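Local coordinates for protein disulfide oxidoreductase (Xylella fastidiosa, PDB 2REM) that probably introduces disulfide bonds into proteins of the periplasm, as a thioredoxin-fold oxidoreductase of the DsbA family, at residues 33-38 with 92-97; 27-32 with 58-63; 159-164 with 181-186; 38-43 with 155-160. All blocks are in the same frame, centred on the assembly; numbering follows the deposited sequence.

Interaction 1 (33-38 with 92-97); sequences FGYTCP and TAMFEA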
loop_
_atom_site.group_PDB
_atom_site.type_symbol
_atom_site.label_atom_id
_atom_site.label_comp_id
_atom_site.label_asym_id
_atom_site.label_seq_id
_atom_site.Cartn_x
_atom_site.Cartn_y
_atom_site.Cartn_z
ATOM N N PHE A 33 2.799 -1.897 -0.037
ATOM C CA PHE A 33 2.537 -3.304 -0.283
ATOM C C PHE A 33 2.916 -3.596 -1.740
ATOM O O PHE A 33 3.040 -2.681 -2.572
ATOM C CB PHE A 33 1.030 -3.596 -0.115
ATOM C CG PHE A 33 0.225 -3.166 -1.318
ATOM C CD1 PHE A 33 -0.120 -4.087 -2.316
ATOM C CD2 PHE A 33 -0.122 -1.838 -1.488
ATOM C CE1 PHE A 33 -0.786 -3.674 -3.444
ATOM C CE2 PHE A 33 -0.807 -1.431 -2.611
ATOM C CZ PHE A 33 -1.135 -2.342 -3.581
ATOM N N GLY A 34 3.095 -4.863 -2.039
ATOM C CA GLY A 34 3.108 -5.322 -3.422
ATOM C C GLY A 34 2.164 -6.509 -3.551
ATOM O O GLY A 34 2.106 -7.373 -2.670
ATOM N N TYR A 35 1.427 -6.564 -4.654
ATOM C CA TYR A 35 0.617 -7.730 -4.997
ATOM C C TYR A 35 1.441 -9.013 -5.098
ATOM O O TYR A 35 0.949 -10.105 -4.795
ATOM C CB TYR A 35 -0.127 -7.469 -6.313
ATOM C CG TYR A 35 -1.381 -6.625 -6.168
ATOM C CD1 TYR A 35 -2.352 -6.943 -5.209
ATOM C CD2 TYR A 35 -1.617 -5.549 -7.014
ATOM C CE1 TYR A 35 -3.493 -6.191 -5.080
ATOM C CE2 TYR A 35 -2.784 -4.793 -6.904
ATOM C CZ TYR A 35 -3.707 -5.128 -5.924
ATOM O OH TYR A 35 -4.852 -4.420 -5.791
ATOM N N THR A 36 2.710 -8.875 -5.485
ATOM C CA THR A 36 3.593 -10.028 -5.643
ATOM C C THR A 36 4.109 -10.565 -4.323
ATOM O O THR A 36 4.731 -11.627 -4.288
ATOM C CB THR A 36 4.836 -9.724 -6.542
ATOM O OG1 THR A 36 5.610 -8.665 -5.978
ATOM C CG2 THR A 36 4.420 -9.365 -7.957
ATOM N N CYS A 37 3.870 -9.813 -3.254
ATOM C CA CYS A 37 4.398 -10.148 -1.942
ATOM C C CYS A 37 3.448 -11.069 -1.188
ATOM O O CYS A 37 2.316 -10.687 -0.892
ATOM C CB CYS A 37 4.621 -8.877 -1.147
ATOM S SG CYS A 37 5.211 -9.220 0.470
ATOM N N PRO A 38 3.889 -12.293 -0.888
ATOM C CA PRO A 38 2.964 -13.182 -0.165
ATOM C C PRO A 38 2.677 -12.690 1.260
ATOM O O PRO A 38 1.604 -12.960 1.774
ATOM C CB PRO A 38 3.679 -14.528 -0.169
ATOM C CG PRO A 38 5.108 -14.209 -0.405
ATOM C CD PRO A 38 5.168 -12.951 -1.196
ATOM N N THR A 92 -8.156 -8.161 -2.855
ATOM C CA THR A 92 -8.047 -9.540 -2.349
ATOM C C THR A 92 -7.977 -10.520 -3.503
ATOM O O THR A 92 -7.140 -11.418 -3.512
ATOM C CB THR A 92 -9.245 -9.879 -1.463
ATOM O OG1 THR A 92 -9.247 -8.977 -0.344
ATOM C CG2 THR A 92 -9.174 -11.335 -0.976
ATOM N N ALA A 93 -8.849 -10.326 -4.490
ATOM C CA ALA A 93 -8.859 -11.195 -5.662
ATOM C C ALA A 93 -7.525 -11.171 -6.419
ATOM O O ALA A 93 -7.057 -12.210 -6.926
ATOM C CB ALA A 93 -10.011 -10.807 -6.583
ATOM N N MET A 94 -6.903 -9.999 -6.506
ATOM C CA MET A 94 -5.603 -9.932 -7.165
ATOM C C MET A 94 -4.568 -10.748 -6.375
ATOM O O MET A 94 -3.836 -11.520 -6.950
ATOM C CB MET A 94 -5.126 -8.490 -7.406
ATOM C CG MET A 94 -3.722 -8.440 -8.005
ATOM S SD MET A 94 -3.602 -9.255 -9.624
ATOM C CE MET A 94 -4.190 -7.919 -10.621
ATOM N N PHE A 95 -4.492 -10.557 -5.060
ATOM C CA PHE A 95 -3.607 -11.386 -4.236
ATOM C C PHE A 95 -3.871 -12.876 -4.433
ATOM O O PHE A 95 -2.945 -13.693 -4.613
ATOM C CB PHE A 95 -3.802 -11.049 -2.747
ATOM C CG PHE A 95 -3.133 -9.788 -2.295
ATOM C CD1 PHE A 95 -1.753 -9.615 -2.412
ATOM C CD2 PHE A 95 -3.874 -8.809 -1.643
ATOM C CE1 PHE A 95 -1.141 -8.473 -1.927
ATOM C CE2 PHE A 95 -3.278 -7.645 -1.173
ATOM C CZ PHE A 95 -1.896 -7.469 -1.324
ATOM N N GLU A 96 -5.156 -13.242 -4.404
ATOM C CA GLU A 96 -5.546 -14.612 -4.590
ATOM C C GLU A 96 -5.172 -15.143 -5.990
ATOM O O GLU A 96 -4.617 -16.228 -6.096
ATOM C CB GLU A 96 -7.028 -14.753 -4.262
ATOM C CG GLU A 96 -7.723 -15.902 -4.893
ATOM C CD GLU A 96 -9.148 -15.999 -4.405
ATOM O OE1 GLU A 96 -9.871 -14.974 -4.509
ATOM O OE2 GLU A 96 -9.517 -17.088 -3.895
ATOM N N ALA A 97 -5.406 -14.341 -7.027
ATOM C CA ALA A 97 -5.038 -14.697 -8.407
ATOM C C ALA A 97 -3.550 -15.033 -8.500
ATOM O O ALA A 97 -3.170 -15.977 -9.174
ATOM C CB ALA A 97 -5.344 -13.553 -9.332
#
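Phe33, the last residue of its strand, meets helix 87-101 through its ring, Phe33 CD1 lying 3.9 Å from Phe95 CZ. Gly34 offers only backbone: its carbonyl oxygen lies at the rim of the Phe95 ring, near the ring plane and 3.5 Å from Phe95 CE1. The same oxygen closes a type I turn by accepting from Cys37 N at 3.1 Å.

Tyr35 carries most of the contact. With CG beside its own backbone N and anti to the carbonyl carbon (chi1 -80°), its ring slots between Phe33 CE1 on one face and Met94 on the other. Met94 CG makes a CH-pi contact 3.4 Å from the centroid of the Tyr35 ring, almost straight above it, while Met94 SD stands farther off over the same face, a Met-aromatic contact at 5.0 Å. A flexible thioether chain suits such a place, since it can bend to lie across a flat ring. Tyr35 also turns its edge onto the face of Phe95 in a T-shaped pair, the planes 68° apart. Beyond the segments, Tyr35 O is bonded to His99.

Cys37 comes last, with its carbonyl oxygen near the Phe95 ring and its side chain as N-cap of helix 38-52. The cluster packs the loop leading into the CxxC motif against helix 87-101, part of the helical insertion of a DsbA-type thioredoxin fold.

Interaction 2 (27-32 with 58-63); sequences IEVVEI and VRFTLV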
loop_
_atom_site.group_PDB
_atom_site.type_symbol
_atom_site.label_atom_id
_atom_site.label_comp_id
_atom_site.label_asym_id
_atom_site.label_seq_id
_atom_site.Cartn_x
_atom_site.Cartn_y
_atom_site.Cartn_z
ATOM N N ILE A 27 -4.375 11.654 10.559
ATOM C CA ILE A 27 -3.215 10.817 10.801
ATOM C C ILE A 27 -3.147 9.840 9.639
ATOM O O ILE A 27 -4.039 9.002 9.450
ATOM C CB ILE A 27 -3.294 10.052 12.130
ATOM C CG1 ILE A 27 -3.493 11.032 13.302
ATOM C CG2 ILE A 27 -2.033 9.179 12.285
ATOM C CD1 ILE A 27 -4.011 10.395 14.574
ATOM N N GLU A 28 -2.096 9.968 8.847
ATOM C CA GLU A 28 -1.964 9.132 7.682
ATOM C C GLU A 28 -1.274 7.851 8.084
ATOM O O GLU A 28 -0.247 7.867 8.756
ATOM C CB GLU A 28 -1.161 9.837 6.598
ATOM C CG GLU A 28 -0.962 8.993 5.368
ATOM C CD GLU A 28 -0.060 9.674 4.392
ATOM O OE1 GLU A 28 1.175 9.515 4.531
ATOM O OE2 GLU A 28 -0.584 10.376 3.499
ATOM N N VAL A 29 -1.891 6.745 7.705
ATOM C CA VAL A 29 -1.281 5.447 7.850
ATOM C C VAL A 29 -1.210 4.860 6.463
ATOM O O VAL A 29 -2.231 4.544 5.866
ATOM C CB VAL A 29 -2.098 4.534 8.781
ATOM C CG1 VAL A 29 -1.408 3.184 8.916
ATOM C CG2 VAL A 29 -2.216 5.205 10.178
ATOM N N VAL A 30 0.009 4.725 5.971
ATOM C CA VAL A 30 0.255 4.097 4.690
ATOM C C VAL A 30 0.735 2.675 4.896
ATOM O O VAL A 30 1.546 2.396 5.789
ATOM C CB VAL A 30 1.280 4.919 3.837
ATOM C CG1 VAL A 30 1.840 4.066 2.652
ATOM C CG2 VAL A 30 0.638 6.197 3.346
ATOM N N GLU A 31 0.192 1.762 4.091
ATOM C CA GLU A 31 0.825 0.456 3.882
ATOM C C GLU A 31 1.457 0.438 2.505
ATOM O O GLU A 31 0.749 0.555 1.494
ATOM C CB GLU A 31 -0.179 -0.692 3.922
ATOM C CG GLU A 31 0.535 -2.067 3.875
ATOM C CD GLU A 31 -0.292 -3.186 3.237
ATOM O OE1 GLU A 31 -1.249 -2.900 2.492
ATOM O OE2 GLU A 31 0.036 -4.367 3.475
ATOM N N ILE A 32 2.773 0.295 2.478
ATOM C CA ILE A 32 3.509 0.014 1.254
ATOM C C ILE A 32 3.397 -1.489 1.083
ATOM O O ILE A 32 3.760 -2.264 1.980
ATOM C CB ILE A 32 4.982 0.465 1.324
ATOM C CG1 ILE A 32 5.064 1.963 1.673
ATOM C CG2 ILE A 32 5.741 0.093 0.016
ATOM C CD1 ILE A 32 6.489 2.496 1.837
ATOM N N VAL A 58 -8.069 9.026 11.079
ATOM C CA VAL A 58 -7.109 8.166 10.353
ATOM C C VAL A 58 -7.407 8.129 8.849
ATOM O O VAL A 58 -8.530 7.816 8.426
ATOM C CB VAL A 58 -6.993 6.717 10.946
ATOM C CG1 VAL A 58 -6.009 5.855 10.116
ATOM C CG2 VAL A 58 -6.524 6.757 12.389
ATOM N N ARG A 59 -6.407 8.485 8.044
ATOM C CA ARG A 59 -6.477 8.270 6.614
ATOM C C ARG A 59 -5.584 7.078 6.288
ATOM O O ARG A 59 -4.362 7.168 6.339
ATOM C CB ARG A 59 -6.052 9.511 5.824
ATOM C CG ARG A 59 -6.184 9.347 4.312
ATOM C CD ARG A 59 -5.862 10.637 3.579
ATOM N NE ARG A 59 -4.440 10.956 3.691
ATOM C CZ ARG A 59 -3.946 12.132 4.061
ATOM N NH1 ARG A 59 -4.754 13.152 4.337
ATOM N NH2 ARG A 59 -2.616 12.289 4.118
ATOM N N PHE A 60 -6.212 5.957 5.971
ATOM C CA PHE A 60 -5.472 4.744 5.657
ATOM C C PHE A 60 -5.317 4.626 4.148
ATOM O O PHE A 60 -6.303 4.635 3.406
ATOM C CB PHE A 60 -6.182 3.530 6.259
ATOM C CG PHE A 60 -5.649 2.222 5.772
ATOM C CD1 PHE A 60 -4.312 1.917 5.885
ATOM C CD2 PHE A 60 -6.511 1.290 5.195
ATOM C CE1 PHE A 60 -3.814 0.711 5.407
ATOM C CE2 PHE A 60 -6.024 0.065 4.724
ATOM C CZ PHE A 60 -4.676 -0.212 4.830
ATOM N N THR A 61 -4.079 4.530 3.699
ATOM C CA THR A 61 -3.781 4.637 2.285
ATOM C C THR A 61 -2.871 3.504 1.886
ATOM O O THR A 61 -1.904 3.206 2.579
ATOM C CB THR A 61 -3.119 5.984 1.978
ATOM O OG1 THR A 61 -4.031 7.016 2.343
ATOM C CG2 THR A 61 -2.756 6.107 0.490
ATOM N N LEU A 62 -3.200 2.853 0.780
ATOM C CA LEU A 62 -2.300 1.877 0.182
ATOM C C LEU A 62 -1.375 2.561 -0.774
ATOM O O LEU A 62 -1.812 3.392 -1.596
ATOM C CB LEU A 62 -3.095 0.795 -0.575
ATOM C CG LEU A 62 -4.068 -0.015 0.265
ATOM C CD1 LEU A 62 -4.708 -1.052 -0.618
ATOM C CD2 LEU A 62 -3.390 -0.674 1.470
ATOM N N VAL A 63 -0.096 2.214 -0.692
ATOM C CA VAL A 63 0.884 2.709 -1.638
ATOM C C VAL A 63 1.624 1.486 -2.169
ATOM O O VAL A 63 2.279 0.743 -1.413
ATOM C CB VAL A 63 1.873 3.753 -1.015
ATOM C CG1 VAL A 63 3.016 4.146 -2.011
ATOM C CG2 VAL A 63 1.118 4.997 -0.557
HETATM O O HOH W 1 -2.660 9.322 2.214
#
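Val30 and Val63 form the tightest spot between these parallel strands: Val30 CG1 and Val63 CG2 are only 3.4 Å apart, closer than usual for methyl groups. Beneath the side chains the backbones are zipped by five hydrogen bonds. Val29 and Glu31 each use both N and O, as in Val29 N to Arg59 O (2.9 Å) and the almost straight Val63 N to Glu31 O (2.9 Å, 176°). Branched residues suit such an extended chain, and they fill both faces.

On the opposite face of the sheet, Val29 CG2 touches Val58 CG1 at 3.8 Å, and Glu31 lies alongside Leu62, its OE1 3.3 Å from Leu62 CD2. Glu31 is a buried acid beside the CxxC helix, an arrangement familiar from thioredoxin relatives.

Strand 58-64 is the more exposed partner, every residue from Val58 to Leu62 being partly open to solvent. A polar network lies on this side: Arg59 bends at chi3 (69°) to bring NH2 to Glu28 OE2 at 2.9 Å, a salt bridge in the guanidinium plane but from above the carboxylate plane. A water joins Glu28 OE2, Arg59 NE and Thr61 OG1, while the backbone N atoms of Phe20 and Ala21 also bond to the carboxylate of Glu28.

The pair forms the two strands of a right-handed beta-alpha-beta unit around helix 38-52. Strand 158-161 flanks 27-33 on its other edge, helix 135-151 covers the Val30 face, and helices 38-52 and 172-190 pack on the Val29 face.

Interaction 3 (159-164 with 181-186); sequences IVVNGR and YLVSRE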
loop_
_atom_site.group_PDB
_atom_site.type_symbol
_atom_site.label_atom_id
_atom_site.label_comp_id
_atom_site.label_asym_id
_atom_site.label_seq_id
_atom_site.Cartn_x
_atom_site.Cartn_y
_atom_site.Cartn_z
ATOM N N ILE A 159 4.308 -0.428 7.151
ATOM C CA ILE A 159 3.401 0.600 7.625
ATOM C C ILE A 159 4.191 1.869 7.959
ATOM O O ILE A 159 5.247 1.802 8.624
ATOM C CB ILE A 159 2.613 0.136 8.865
ATOM C CG1 ILE A 159 1.793 -1.131 8.545
ATOM C CG2 ILE A 159 1.750 1.308 9.397
ATOM C CD1 ILE A 159 0.735 -0.932 7.444
ATOM N N VAL A 160 3.688 3.007 7.464
ATOM C CA VAL A 160 4.292 4.305 7.695
ATOM C C VAL A 160 3.229 5.254 8.243
ATOM O O VAL A 160 2.173 5.453 7.618
ATOM C CB VAL A 160 4.895 4.917 6.414
ATOM C CG1 VAL A 160 5.686 6.214 6.737
ATOM C CG2 VAL A 160 5.771 3.915 5.650
ATOM N N VAL A 161 3.516 5.842 9.399
ATOM C CA VAL A 161 2.599 6.799 10.022
ATOM C C VAL A 161 3.072 8.213 9.765
ATOM O O VAL A 161 4.206 8.574 10.112
ATOM C CB VAL A 161 2.433 6.554 11.539
ATOM C CG1 VAL A 161 1.401 7.513 12.133
ATOM C CG2 VAL A 161 1.985 5.089 11.796
ATOM N N ASN A 162 2.197 8.995 9.140
ATOM C CA ASN A 162 2.449 10.419 8.862
ATOM C C ASN A 162 3.735 10.682 8.091
ATOM O O ASN A 162 4.302 11.780 8.172
ATOM C CB ASN A 162 2.406 11.235 10.168
ATOM C CG ASN A 162 0.994 11.554 10.599
ATOM O OD1 ASN A 162 0.037 11.290 9.863
ATOM N ND2 ASN A 162 0.846 12.106 11.797
ATOM N N GLY A 163 4.182 9.671 7.348
ATOM C CA GLY A 163 5.420 9.774 6.562
ATOM C C GLY A 163 6.659 9.873 7.441
ATOM O O GLY A 163 7.756 10.135 6.958
ATOM N N ARG A 164 6.468 9.677 8.733
ATOM C CA ARG A 164 7.513 9.974 9.696
ATOM C C ARG A 164 7.970 8.733 10.446
ATOM O O ARG A 164 9.126 8.637 10.817
ATOM C CB ARG A 164 7.008 11.018 10.685
ATOM C CG ARG A 164 8.023 11.523 11.635
ATOM C CD ARG A 164 7.489 12.779 12.285
ATOM N NE ARG A 164 8.415 13.290 13.279
ATOM C CZ ARG A 164 8.072 14.155 14.218
ATOM N NH1 ARG A 164 6.822 14.595 14.282
ATOM N NH2 ARG A 164 8.977 14.578 15.085
ATOM N N TYR A 181 -0.020 2.346 18.592
ATOM C CA TYR A 181 0.761 3.209 19.484
ATOM C C TYR A 181 1.154 4.525 18.794
ATOM O O TYR A 181 0.998 5.605 19.380
ATOM C CB TYR A 181 2.019 2.474 20.010
ATOM C CG TYR A 181 3.070 3.415 20.550
ATOM C CD1 TYR A 181 4.097 3.878 19.739
ATOM C CD2 TYR A 181 2.999 3.882 21.866
ATOM C CE1 TYR A 181 5.058 4.759 20.228
ATOM C CE2 TYR A 181 3.936 4.767 22.360
ATOM C CZ TYR A 181 4.967 5.200 21.525
ATOM O OH TYR A 181 5.914 6.074 21.998
ATOM N N LEU A 182 1.680 4.421 17.572
ATOM C CA LEU A 182 2.145 5.598 16.819
ATOM C C LEU A 182 0.984 6.491 16.424
ATOM O O LEU A 182 1.109 7.718 16.465
ATOM C CB LEU A 182 2.902 5.197 15.546
ATOM C CG LEU A 182 4.228 4.448 15.719
ATOM C CD1 LEU A 182 4.660 3.923 14.351
ATOM C CD2 LEU A 182 5.275 5.391 16.326
ATOM N N VAL A 183 -0.129 5.876 16.016
ATOM C CA VAL A 183 -1.333 6.651 15.682
ATOM C C VAL A 183 -1.861 7.382 16.920
ATOM O O VAL A 183 -2.168 8.566 16.866
ATOM C CB VAL A 183 -2.443 5.784 15.068
ATOM C CG1 VAL A 183 -3.780 6.548 15.110
ATOM C CG2 VAL A 183 -2.085 5.361 13.617
ATOM N N SER A 184 -1.941 6.690 18.052
ATOM C CA SER A 184 -2.387 7.345 19.283
ATOM C C SER A 184 -1.456 8.461 19.715
ATOM O O SER A 184 -1.900 9.497 20.250
ATOM C CB SER A 184 -2.516 6.325 20.396
ATOM O OG SER A 184 -3.591 5.467 20.084
ATOM N N ARG A 185 -0.166 8.234 19.509
ATOM C CA ARG A 185 0.833 9.215 19.897
ATOM C C ARG A 185 0.728 10.476 19.023
ATOM O O ARG A 185 0.825 11.573 19.535
ATOM C CB ARG A 185 2.235 8.620 19.844
ATOM C CG ARG A 185 3.266 9.512 20.510
ATOM C CD ARG A 185 4.631 8.930 20.467
ATOM N NE ARG A 185 5.106 8.707 19.108
ATOM C CZ ARG A 185 6.361 8.374 18.832
ATOM N NH1 ARG A 185 7.238 8.264 19.831
ATOM N NH2 ARG A 185 6.747 8.169 17.580
ATOM N N GLU A 186 0.515 10.300 17.722
ATOM C CA GLU A 186 0.224 11.418 16.818
ATOM C C GLU A 186 -1.037 12.152 17.232
ATOM O O GLU A 186 -1.077 13.395 17.241
ATOM C CB GLU A 186 0.067 10.938 15.377
ATOM C CG GLU A 186 1.364 10.402 14.788
ATOM C CD GLU A 186 2.506 11.414 14.933
ATOM O OE1 GLU A 186 3.368 11.239 15.822
ATOM O OE2 GLU A 186 2.531 12.388 14.161
HETATM O O HOH W 2 4.568 13.817 13.629
#
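Asn162 ND2 donates to Glu186 OE2 at 2.9 Å, with an N-H...O angle of 150°. The carboxylate receives it on the anti lone pair, the oxygen lying close to the amide plane although the two flat groups stand 80° apart. In Glu186, chi1 (-67°) sets CG beside the backbone N and 3.9 Å from Val161 CG1, and a bend at chi2 (-53°) then swings the carboxylate to Asn162. The other methyl, Val161 CG2, rests on Leu182 CB at 3.9 Å, and Val183 CG2 approaches Val161 CG1 more loosely at 4.4 Å. Small branched and apolar side chains suit this buried seam between sheet and helix.

The contact belongs to the C-terminal beta-beta-alpha part of the thioredoxin fold: the axis of helix segment 181-186 runs nearly parallel to that of strand segment 159-161, 9.4 Å away at closest approach. Asn162 and Gly163 have the left-handed backbone angles of a type I' turn, which both residue types tolerate well, and the turn closes with Arg164 N to Val161 O at 2.9 Å.

Farther out, the amide of Asn162 is fixed from its other end, OD1 accepting from Glu28 N of the neighbouring strand. Arg164, just past the turn, pairs with Glu13, and Tyr165 packs against Leu182 and Glu186.

Interaction 4 (38-43 with 155-160); sequences PHCAHF and GTPTIV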
loop_
_atom_site.group_PDB
_atom_site.type_symbol
_atom_site.label_atom_id
_atom_site.label_comp_id
_atom_site.label_asym_id
_atom_site.label_seq_id
_atom_site.Cartn_x
_atom_site.Cartn_y
_atom_site.Cartn_z
ATOM N N PRO A 38 3.889 -12.293 -0.888
ATOM C CA PRO A 38 2.964 -13.182 -0.165
ATOM C C PRO A 38 2.677 -12.690 1.260
ATOM O O PRO A 38 1.604 -12.960 1.774
ATOM C CB PRO A 38 3.679 -14.528 -0.169
ATOM C CG PRO A 38 5.108 -14.209 -0.405
ATOM C CD PRO A 38 5.168 -12.951 -1.196
ATOM N N HIS A 39 3.607 -11.954 1.873
ATOM C CA HIS A 39 3.334 -11.357 3.192
ATOM C C HIS A 39 2.191 -10.353 3.108
ATOM O O HIS A 39 1.279 -10.362 3.940
ATOM C CB HIS A 39 4.584 -10.724 3.803
ATOM C CG HIS A 39 5.739 -11.665 3.890
ATOM N ND1 HIS A 39 6.873 -11.526 3.117
ATOM C CD2 HIS A 39 5.918 -12.789 4.622
ATOM C CE1 HIS A 39 7.708 -12.516 3.379
ATOM N NE2 HIS A 39 7.153 -13.295 4.290
ATOM N N CYS A 40 2.231 -9.510 2.079
ATOM C CA CYS A 40 1.162 -8.557 1.839
ATOM C C CYS A 40 -0.177 -9.256 1.647
ATOM O O CYS A 40 -1.187 -8.815 2.183
ATOM C CB CYS A 40 1.489 -7.715 0.625
ATOM S SG CYS A 40 2.831 -6.579 0.990
ATOM N N ALA A 41 -0.181 -10.331 0.867
ATOM C CA ALA A 41 -1.394 -11.108 0.642
ATOM C C ALA A 41 -1.961 -11.606 1.956
ATOM O O ALA A 41 -3.171 -11.549 2.179
ATOM C CB ALA A 41 -1.110 -12.287 -0.290
ATOM N N HIS A 42 -1.070 -12.070 2.827
ATOM C CA HIS A 42 -1.472 -12.696 4.084
ATOM C C HIS A 42 -1.949 -11.652 5.079
ATOM O O HIS A 42 -2.824 -11.912 5.894
ATOM C CB HIS A 42 -0.317 -13.499 4.674
ATOM C CG HIS A 42 0.063 -14.707 3.868
ATOM N ND1 HIS A 42 1.265 -15.361 4.031
ATOM C CD2 HIS A 42 -0.598 -15.375 2.891
ATOM C CE1 HIS A 42 1.323 -16.388 3.202
ATOM N NE2 HIS A 42 0.208 -16.413 2.492
ATOM N N PHE A 43 -1.369 -10.467 4.994
ATOM C CA PHE A 43 -1.641 -9.407 5.925
ATOM C C PHE A 43 -2.933 -8.696 5.596
ATOM O O PHE A 43 -3.551 -8.103 6.473
ATOM C CB PHE A 43 -0.495 -8.407 5.839
ATOM C CG PHE A 43 -0.535 -7.303 6.855
ATOM C CD1 PHE A 43 -0.972 -7.518 8.162
ATOM C CD2 PHE A 43 -0.053 -6.050 6.511
ATOM C CE1 PHE A 43 -0.949 -6.467 9.112
ATOM C CE2 PHE A 43 -0.028 -5.015 7.436
ATOM C CZ PHE A 43 -0.481 -5.238 8.734
ATOM N N GLY A 155 11.447 -4.207 2.420
ATOM C CA GLY A 155 10.423 -5.207 2.217
ATOM C C GLY A 155 9.033 -4.696 2.526
ATOM O O GLY A 155 8.825 -3.517 2.880
ATOM N N THR A 156 8.075 -5.602 2.383
ATOM C CA THR A 156 6.676 -5.281 2.505
ATOM C C THR A 156 6.029 -6.444 3.262
ATOM O O THR A 156 6.572 -7.541 3.279
ATOM C CB THR A 156 6.030 -5.177 1.091
ATOM O OG1 THR A 156 6.315 -6.380 0.361
ATOM C CG2 THR A 156 6.568 -3.971 0.327
ATOM N N PRO A 157 4.877 -6.205 3.912
ATOM C CA PRO A 157 4.254 -4.891 4.031
ATOM C C PRO A 157 5.035 -3.967 4.954
ATOM O O PRO A 157 5.668 -4.417 5.910
ATOM C CB PRO A 157 2.907 -5.209 4.688
ATOM C CG PRO A 157 3.163 -6.460 5.472
ATOM C CD PRO A 157 4.061 -7.252 4.557
ATOM N N THR A 158 4.961 -2.683 4.679
ATOM C CA THR A 158 5.563 -1.695 5.559
ATOM C C THR A 158 4.526 -0.637 5.866
ATOM O O THR A 158 3.938 -0.036 4.959
ATOM C CB THR A 158 6.800 -1.060 4.914
ATOM O OG1 THR A 158 7.832 -2.042 4.846
ATOM C CG2 THR A 158 7.314 0.118 5.739
ATOM N N ILE A 159 4.308 -0.428 7.151
ATOM C CA ILE A 159 3.401 0.600 7.625
ATOM C C ILE A 159 4.191 1.869 7.959
ATOM O O ILE A 159 5.247 1.802 8.624
ATOM C CB ILE A 159 2.613 0.136 8.865
ATOM C CG1 ILE A 159 1.793 -1.131 8.545
ATOM C CG2 ILE A 159 1.750 1.308 9.397
ATOM C CD1 ILE A 159 0.735 -0.932 7.444
ATOM N N VAL A 160 3.688 3.007 7.464
ATOM C CA VAL A 160 4.292 4.305 7.695
ATOM C C VAL A 160 3.229 5.254 8.243
ATOM O O VAL A 160 2.173 5.453 7.618
ATOM C CB VAL A 160 4.895 4.917 6.414
ATOM C CG1 VAL A 160 5.686 6.214 6.737
ATOM C CG2 VAL A 160 5.771 3.915 5.650
#
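Thr156, in the cis-proline loop, meets Cys40 of the CxxC helix; this loop is a hallmark of the thioredoxin fold and in DsbA relatives lies beside the active-site cysteines and the substrate groove. Thr156 CB and Cys40 SG are 3.5 Å apart, a van der Waals contact. The sulfur is set there by chi1 of -71°, which places it beside its own backbone N. The carbonyl oxygen of Thr156 comes to within 3.8 Å of His39 CB, while the imidazole itself leads away from the loop.

Pro157 follows through a cis peptide bond and does most of the touching, its rigid ring fitting against one side of the helix. Pro157 CD rests on His39 CB at 3.6 Å, and Pro157 N lies 3.6 Å from Cys40 SG, so the sulfur is lined by the backbone of the loop as well as by the side chain of Thr156. At the next ring atom, Pro157 CG presses on Phe43 CD2 at 3.4 Å. Phe43 comes to meet it with CG anti to the backbone N (chi1 -174°), and its ring also stacks with Phe172 of helix 172-190.

Thr158 turns away from the helix, and its OG1 donates to Gly155 O at 2.7 Å, a bond within the segment itself. One residue into the strand, Ile159 stretches its tip back to the helix, and Ile159 CD1 stops 4.2 Å from Phe43 CE2, at the edge of the aromatic ring.

In the fold
From the N terminus, strand 27-33 opens interaction 2, which closes at 58-63 around helix 38-52. Before it closes, the same strand runs into the loop that opens interaction 1, and Pro38 then leads into the helix that opens interaction 4. Interaction 1 closes at 92-97 on the helical insertion, interaction 4 only at 155-160, so 1, 2 and 4 cross one another and none nests. Interaction 3 starts on the strand where 4 ends and closes the chain's last loop at 181-186. Together they tie the central sheet to the CxxC helix, the inserted helices and the C-terminal helix; interactions 1 and 4 meet at the two cysteines, interactions 2 and 3 through neighbouring strands.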